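Side-chain contact in TetR-family transcriptional regulator (Pectobacterium atrosepticum, PDB 2HYT), which probably binds DNA through an N-terminal helix-turn-helix and regulates transcription, as other TetR-family proteins do: residues A[91-96]-A[155-160]. Residues are numbered along the deposited sequence; the frame is centred on the assembly and turned at random. Where two conformers were deposited one is given.
With EDO (1,2-ethanediol), chain B.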
loop_
_atom_site.group_PDB
_atom_site.type_symbol
_atom_site.label_atom_id
_atom_site.label_comp_id
_atom_site.label_asym_id
_atom_site.label_seq_id
_atom_site.Cartn_x
_atom_site.Cartn_y
_atom_site.Cartn_z
ATOM N N CYS A 91 18.295 -11.045 1.700
ATOM C CA CYS A 91 17.831 -12.034 0.740
ATOM C C CYS A 91 16.313 -12.169 0.747
ATOM O O CYS A 91 15.721 -12.283 -0.300
ATOM C CB CYS A 91 18.472 -13.371 1.043
ATOM S SG CYS A 91 18.099 -14.607 -0.149
ATOM N N ARG A 92 15.719 -12.138 1.937
ATOM C CA ARG A 92 14.274 -12.211 2.086
ATOM C C ARG A 92 13.598 -10.983 1.439
ATOM O O ARG A 92 12.594 -11.102 0.689
ATOM C CB ARG A 92 13.920 -12.284 3.547
ATOM C CG ARG A 92 12.462 -12.277 3.827
ATOM C CD ARG A 92 12.202 -12.671 5.250
ATOM N NE ARG A 92 10.889 -12.216 5.689
ATOM C CZ ARG A 92 10.326 -12.578 6.829
ATOM N NH1 ARG A 92 10.930 -13.423 7.653
ATOM N NH2 ARG A 92 9.123 -12.080 7.128
ATOM N N CYS A 93 14.140 -9.806 1.739
ATOM C CA CYS A 93 13.615 -8.588 1.136
ATOM C C CYS A 93 13.733 -8.615 -0.400
ATOM O O CYS A 93 12.755 -8.291 -1.118
ATOM C CB CYS A 93 14.274 -7.337 1.704
ATOM S SG CYS A 93 13.941 -7.011 3.442
ATOM N N ARG A 94 14.892 -9.013 -0.917
ATOM C CA ARG A 94 15.055 -9.111 -2.375
ATOM C C ARG A 94 14.098 -10.141 -2.983
ATOM O O ARG A 94 13.556 -9.945 -4.065
ATOM C CB ARG A 94 16.473 -9.492 -2.718
ATOM C CG ARG A 94 17.468 -8.382 -2.477
ATOM C CD ARG A 94 18.831 -8.699 -3.133
ATOM N NE ARG A 94 19.401 -9.971 -2.666
ATOM C CZ ARG A 94 20.312 -10.097 -1.696
ATOM N NH1 ARG A 94 20.797 -9.045 -1.052
ATOM N NH2 ARG A 94 20.744 -11.307 -1.379
ATOM N N ALA A 95 13.914 -11.256 -2.279
ATOM C CA ALA A 95 13.042 -12.332 -2.763
ATOM C C ALA A 95 11.586 -11.873 -2.935
ATOM O O ALA A 95 10.898 -12.242 -3.902
ATOM C CB ALA A 95 13.138 -13.534 -1.835
ATOM N N TYR A 96 11.131 -10.991 -2.047
ATOM C CA TYR A 96 9.820 -10.397 -2.165
ATOM C C TYR A 96 9.655 -9.647 -3.498
ATOM O O TYR A 96 8.612 -9.750 -4.188
ATOM C CB TYR A 96 9.545 -9.477 -0.978
ATOM C CG TYR A 96 8.137 -9.010 -0.936
ATOM C CD1 TYR A 96 7.736 -7.904 -1.707
ATOM C CD2 TYR A 96 7.179 -9.643 -0.145
ATOM C CE1 TYR A 96 6.400 -7.480 -1.682
ATOM C CE2 TYR A 96 5.862 -9.203 -0.118
ATOM C CZ TYR A 96 5.485 -8.115 -0.908
ATOM O OH TYR A 96 4.202 -7.597 -0.937
ATOM N N SER A 155 6.800 -1.996 9.536
ATOM C CA SER A 155 5.768 -1.342 8.707
ATOM C C SER A 155 6.385 -0.598 7.541
ATOM O O SER A 155 5.879 -0.654 6.419
ATOM C CB SER A 155 4.891 -0.390 9.534
ATOM O OG SER A 155 5.531 0.838 9.900
ATOM N N LEU A 156 7.452 0.136 7.848
ATOM C CA LEU A 156 8.180 0.879 6.847
ATOM C C LEU A 156 8.760 -0.057 5.779
ATOM O O LEU A 156 8.567 0.153 4.588
ATOM C CB LEU A 156 9.297 1.701 7.481
ATOM C CG LEU A 156 8.797 2.910 8.274
ATOM C CD1 LEU A 156 9.894 3.308 9.317
ATOM C CD2 LEU A 156 8.428 4.047 7.363
ATOM N N ILE A 157 9.458 -1.094 6.243
ATOM C CA ILE A 157 10.093 -2.039 5.311
ATOM C C ILE A 157 9.064 -2.766 4.428
ATOM O O ILE A 157 9.178 -2.782 3.211
ATOM C CB ILE A 157 10.995 -3.052 6.075
ATOM C CG1 ILE A 157 12.156 -2.335 6.777
ATOM C CG2 ILE A 157 11.475 -4.158 5.137
ATOM C CD1 ILE A 157 12.903 -3.273 7.764
ATOM N N TYR A 158 8.069 -3.373 5.066
ATOM C CA TYR A 158 6.988 -4.052 4.350
ATOM C C TYR A 158 6.357 -3.087 3.322
ATOM O O TYR A 158 6.149 -3.442 2.139
ATOM C CB TYR A 158 5.934 -4.657 5.310
ATOM C CG TYR A 158 4.673 -5.002 4.529
ATOM C CD1 TYR A 158 4.658 -6.115 3.687
ATOM C CD2 TYR A 158 3.571 -4.220 4.561
ATOM C CE1 TYR A 158 3.557 -6.410 2.913
ATOM C CE2 TYR A 158 2.462 -4.495 3.788
ATOM C CZ TYR A 158 2.446 -5.629 3.003
ATOM O OH TYR A 158 1.331 -5.911 2.253
ATOM N N GLY A 159 6.066 -1.823 3.721
ATOM C CA GLY A 159 5.466 -0.856 2.808
ATOM C C GLY A 159 6.334 -0.607 1.589
ATOM O O GLY A 159 5.855 -0.540 0.457
ATOM N N SER A 160 7.638 -0.488 1.808
ATOM C CA SER A 160 8.545 -0.224 0.688
ATOM C C SER A 160 8.488 -1.368 -0.320
ATOM O O SER A 160 8.430 -1.153 -1.540
ATOM C CB SER A 160 9.966 -0.001 1.195
ATOM O OG SER A 160 10.642 -1.181 1.627
HETATM C C1 EDO B . 9.102 -9.658 3.071
HETATM O O1 EDO B . 9.070 -10.672 4.100
HETATM C C2 EDO B . 7.824 -8.822 3.192
HETATM O O2 EDO B . 7.851 -7.996 4.389
#
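Y96 of helix 85-98 and Y158 of helix 150-170 meet obliquely, Y96 OH lying 4.1 Å from Y158 CE1 in a van der Waals contact without a hydrogen bond. The two segments are nearest at C93 and I157 (CA to CA 8.5 Å). With CG anti to the backbone N (chi1 -171°), the ring of Y96 reaches across to Y158. Its CB passes C1 of a bound 1,2-ethanediol at 4.1 Å; further out, CD2 comes within 3.5 Å of the diol's C2, and CE2 still brushes the same carbon before OH meets Y158. A tyrosine suits this place because its long, flat ring reaches the facing helix while packing against carbon. Y158 offers a second ring, with the diol's O2 at its edge, near its plane, 3.8 Å from CD1.

One turn earlier, C93 directs its compact, weakly polar sulfur at I157, whose branching supplies the methyl CG2 that SG touches at 4.1 Å. The diol is probably from the crystallisation liquor. The extended chain of R92 brings NE to its O1 at 2.9 Å in a nearly straight hydrogen bond (166°), in the guanidinium plane; NH2 adds a weak one. S131 and S79 bind NH2 and NH1, helping to fix this buried arginine. S160 OG donates to I157 O (2.7 Å), in the carbonyl plane, on a lone pair, satisfying its polarity within its own helix.

Both segments belong to the all-helical C-terminal domain of the TetR fold. Helix 56-81 packs on Y96, helix 122-141 on I157 and Y158, and helix 174-190 on C93, while the second subunit packs against helix 150-170.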